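Local coordinates for protein DR2417 (Deinococcus radiodurans, PDB 4XWW) that probably degrades and matures RNA as a metal-dependent 5'-3' exoribonuclease of the metallo-beta-lactamase superfamily, possibly with endonuclease activity, at residues A[112-117]-A[274-279]. Numbering follows the deposited sequence.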
ATOM      1  N   LEU A 112     -15.242 -16.876 -23.843  1.00 20.16           N
ATOM      2  CA  LEU A 112     -14.681 -18.121 -24.340  1.00 23.88           C
ATOM      3  C   LEU A 112     -13.394 -17.912 -25.135  1.00 23.05           C
ATOM      4  O   LEU A 112     -12.500 -18.763 -25.108  1.00 22.91           O
ATOM      5  CB  LEU A 112     -15.721 -18.875 -25.204  1.00 21.65           C
ATOM      6  CG  LEU A 112     -17.009 -19.262 -24.464  1.00 21.26           C
ATOM      7  CD1 LEU A 112     -17.883 -20.184 -25.351  1.00 22.62           C
ATOM      8  CD2 LEU A 112     -16.703 -19.992 -23.180  1.00 26.79           C
ATOM      9  N   ALA A 113     -13.298 -16.803 -25.865  1.00 21.43           N
ATOM     10  CA  ALA A 113     -12.088 -16.557 -26.643  1.00 25.24           C
ATOM     11  C   ALA A 113     -10.883 -16.416 -25.695  1.00 26.76           C
ATOM     12  O   ALA A 113      -9.805 -16.973 -25.949  1.00 29.89           O
ATOM     13  CB  ALA A 113     -12.244 -15.322 -27.512  1.00 21.84           C
ATOM     14  N   LEU A 114     -11.083 -15.694 -24.597  1.00 21.02           N
ATOM     15  CA  LEU A 114     -10.025 -15.508 -23.609  1.00 25.63           C
ATOM     16  C   LEU A 114      -9.672 -16.830 -22.914  1.00 24.62           C
ATOM     17  O   LEU A 114      -8.493 -17.143 -22.726  1.00 24.95           O
ATOM     18  CB  LEU A 114     -10.440 -14.439 -22.598  1.00 23.16           C
ATOM     19  CG  LEU A 114     -10.600 -13.015 -23.169  1.00 22.55           C
ATOM     20  CD1 LEU A 114     -11.236 -12.061 -22.149  1.00 22.44           C
ATOM     21  CD2 LEU A 114      -9.257 -12.452 -23.615  1.00 23.98           C
ATOM     22  N   VAL A 115     -10.684 -17.619 -22.568  1.00 24.45           N
ATOM     23  CA  VAL A 115     -10.439 -18.904 -21.921  1.00 27.47           C
ATOM     24  C   VAL A 115      -9.752 -19.864 -22.885  1.00 30.44           C
ATOM     25  O   VAL A 115      -8.804 -20.551 -22.506  1.00 30.03           O
ATOM     26  CB  VAL A 115     -11.752 -19.522 -21.379  1.00 24.31           C
ATOM     27  CG1 VAL A 115     -11.581 -20.995 -21.041  1.00 25.91           C
ATOM     28  CG2 VAL A 115     -12.212 -18.735 -20.155  1.00 25.93           C
ATOM     29  N   ARG A 116     -10.219 -19.890 -24.134  1.00 28.34           N
ATOM     30  CA  ARG A 116      -9.663 -20.765 -25.151  1.00 30.05           C
ATOM     31  C   ARG A 116      -8.168 -20.513 -25.319  1.00 28.89           C
ATOM     32  O   ARG A 116      -7.374 -21.452 -25.406  1.00 31.40           O
ATOM     33  CB  ARG A 116     -10.405 -20.558 -26.484  1.00 35.12           C
ATOM     34  CG  ARG A 116     -10.435 -21.730 -27.417  1.00 46.23           C
ATOM     35  CD  ARG A 116     -11.270 -21.398 -28.666  1.00 42.23           C
ATOM     36  NE  ARG A 116     -12.687 -21.702 -28.484  1.00 45.16           N
ATOM     37  CZ  ARG A 116     -13.671 -20.809 -28.518  1.00 44.19           C
ATOM     38  NH1 ARG A 116     -13.414 -19.524 -28.736  1.00 38.79           N
ATOM     39  NH2 ARG A 116     -14.924 -21.210 -28.341  1.00 51.92           N
ATOM     40  N   GLU A 117      -7.785 -19.241 -25.358  1.00 34.61           N
ATOM     41  CA  GLU A 117      -6.378 -18.884 -25.496  1.00 40.93           C
ATOM     42  C   GLU A 117      -5.581 -19.293 -24.258  1.00 42.85           C
ATOM     43  O   GLU A 117      -4.449 -19.776 -24.356  1.00 38.28           O
ATOM     44  CB  GLU A 117      -6.236 -17.385 -25.742  1.00 40.42           C
ATOM     45  CG  GLU A 117      -4.896 -16.994 -26.308  1.00 53.84           C
ATOM     46  CD  GLU A 117      -4.522 -15.570 -25.972  1.00 61.60           C
ATOM     47  OE1 GLU A 117      -3.308 -15.291 -25.866  1.00 68.04           O
ATOM     48  OE2 GLU A 117      -5.440 -14.735 -25.809  1.00 65.98           O
ATOM     49  N   ILE A 274      -1.978  -5.877 -26.906  1.00 32.15           N
ATOM     50  CA  ILE A 274      -2.118  -6.548 -28.194  1.00 29.71           C
ATOM     51  C   ILE A 274      -3.000  -7.796 -28.062  1.00 37.44           C
ATOM     52  O   ILE A 274      -3.828  -8.084 -28.930  1.00 33.28           O
ATOM     53  CB  ILE A 274      -0.738  -6.914 -28.758  1.00 33.59           C
ATOM     54  CG1 ILE A 274       0.038  -5.629 -29.059  1.00 35.94           C
ATOM     55  CG2 ILE A 274      -0.862  -7.768 -30.010  1.00 34.92           C
ATOM     56  CD1 ILE A 274       1.539  -5.761 -28.926  1.00 51.68           C
ATOM     57  N   LYS A 275      -2.843  -8.502 -26.949  1.00 36.04           N
ATOM     58  CA  LYS A 275      -3.597  -9.723 -26.711  1.00 34.06           C
ATOM     59  C   LYS A 275      -5.095  -9.464 -26.583  1.00 33.46           C
ATOM     60  O   LYS A 275      -5.886 -10.119 -27.251  1.00 32.66           O
ATOM     61  CB  LYS A 275      -3.094 -10.441 -25.452  1.00 35.83           C
ATOM     62  CG  LYS A 275      -3.978 -11.621 -25.047  1.00 41.00           C
ATOM     63  CD  LYS A 275      -3.533 -12.254 -23.742  1.00 47.97           C
ATOM     64  CE  LYS A 275      -4.590 -12.089 -22.666  1.00 56.31           C
ATOM     65  NZ  LYS A 275      -4.022 -11.423 -21.459  1.00 57.92           N
ATOM     66  N   TYR A 276      -5.489  -8.527 -25.723  1.00 26.18           N
ATOM     67  CA  TYR A 276      -6.911  -8.250 -25.539  1.00 24.40           C
ATOM     68  C   TYR A 276      -7.515  -7.612 -26.780  1.00 26.78           C
ATOM     69  O   TYR A 276      -8.666  -7.902 -27.127  1.00 31.36           O
ATOM     70  CB  TYR A 276      -7.164  -7.374 -24.307  1.00 26.25           C
ATOM     71  CG  TYR A 276      -7.155  -8.182 -23.042  1.00 26.40           C
ATOM     72  CD1 TYR A 276      -8.292  -8.860 -22.620  1.00 27.35           C
ATOM     73  CD2 TYR A 276      -5.997  -8.314 -22.293  1.00 33.48           C
ATOM     74  CE1 TYR A 276      -8.277  -9.631 -21.470  1.00 31.79           C
ATOM     75  CE2 TYR A 276      -5.977  -9.073 -21.137  1.00 35.41           C
ATOM     76  CZ  TYR A 276      -7.113  -9.732 -20.732  1.00 33.59           C
ATOM     77  OH  TYR A 276      -7.069 -10.493 -19.587  1.00 31.25           O
ATOM     78  N   ALA A 277      -6.737  -6.775 -27.461  1.00 28.42           N
ATOM     79  CA  ALA A 277      -7.207  -6.128 -28.680  1.00 29.01           C
ATOM     80  C   ALA A 277      -7.528  -7.197 -29.734  1.00 32.72           C
ATOM     81  O   ALA A 277      -8.515  -7.093 -30.472  1.00 29.82           O
ATOM     82  CB  ALA A 277      -6.174  -5.142 -29.212  1.00 28.83           C
ATOM     83  N   GLN A 278      -6.690  -8.229 -29.782  1.00 26.18           N
ATOM     84  CA  GLN A 278      -6.885  -9.318 -30.728  1.00 28.42           C
ATOM     85  C   GLN A 278      -8.187 -10.047 -30.450  1.00 25.58           C
ATOM     86  O   GLN A 278      -8.979 -10.265 -31.361  1.00 30.88           O
ATOM     87  CB  GLN A 278      -5.719 -10.300 -30.681  1.00 36.80           C
ATOM     88  CG  GLN A 278      -4.540  -9.884 -31.525  1.00 47.13           C
ATOM     89  CD  GLN A 278      -3.392 -10.866 -31.431  1.00 63.30           C
ATOM     90  OE1 GLN A 278      -3.527 -11.942 -30.844  1.00 72.19           O
ATOM     91  NE2 GLN A 278      -2.250 -10.501 -32.007  1.00 60.53           N
ATOM     92  N   ALA A 279      -8.399 -10.407 -29.185  1.00 27.47           N
ATOM     93  CA  ALA A 279      -9.611 -11.096 -28.763  1.00 29.19           C
ATOM     94  C   ALA A 279     -10.853 -10.228 -28.959  1.00 28.46           C
ATOM     95  O   ALA A 279     -11.881 -10.724 -29.414  1.00 27.12           O
ATOM     96  CB  ALA A 279      -9.494 -11.527 -27.298  1.00 28.43           C
TER
HETATM   97  O   HOH W   1      -5.556 -12.730 -28.104  1.00 37.68           O
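L114 and E117, on helical segment 112-117, face K275, Y276 and A279 of helical segment 274-279; the two axes approach to 10.4 Å and run at 128° to each other, nearer antiparallel than parallel. No direct hydrogen bond links the segments, and they bury 234 Å² in all. The apolar part centres on L114, whose CD2 lies 3.7 Å from Y276 CE1 and 3.8 Å from A279 CB, so one methyl bridges two residues about a helical turn apart. L114 and Y276 cross at about a right angle, and the methyl meets the ring obliquely. E117 reaches across with CG anti to its backbone N (chi1 -162°) and an extended chain, bringing OE2 to 3.5 Å from K275 CG. The carboxylate thus lies against the lysine's aliphatic part; K275 runs straight to CD, then bends at its last two torsions, leaving NZ 5.6 Å from E117 OE2, too far for a salt bridge. A water bridges the segments, hydrogen-bonded to E117 OE2 (3.0 Å) and K275 O (2.8 Å). The contact joins the metallo-beta-lactamase and beta-CASP domains beside the active site: Y276 lies about 6 Å (side chains) from zinc ligand H86 and packs on an RNA phosphate, while L114 rests on helix 87-90 and V115 on strand 128-131.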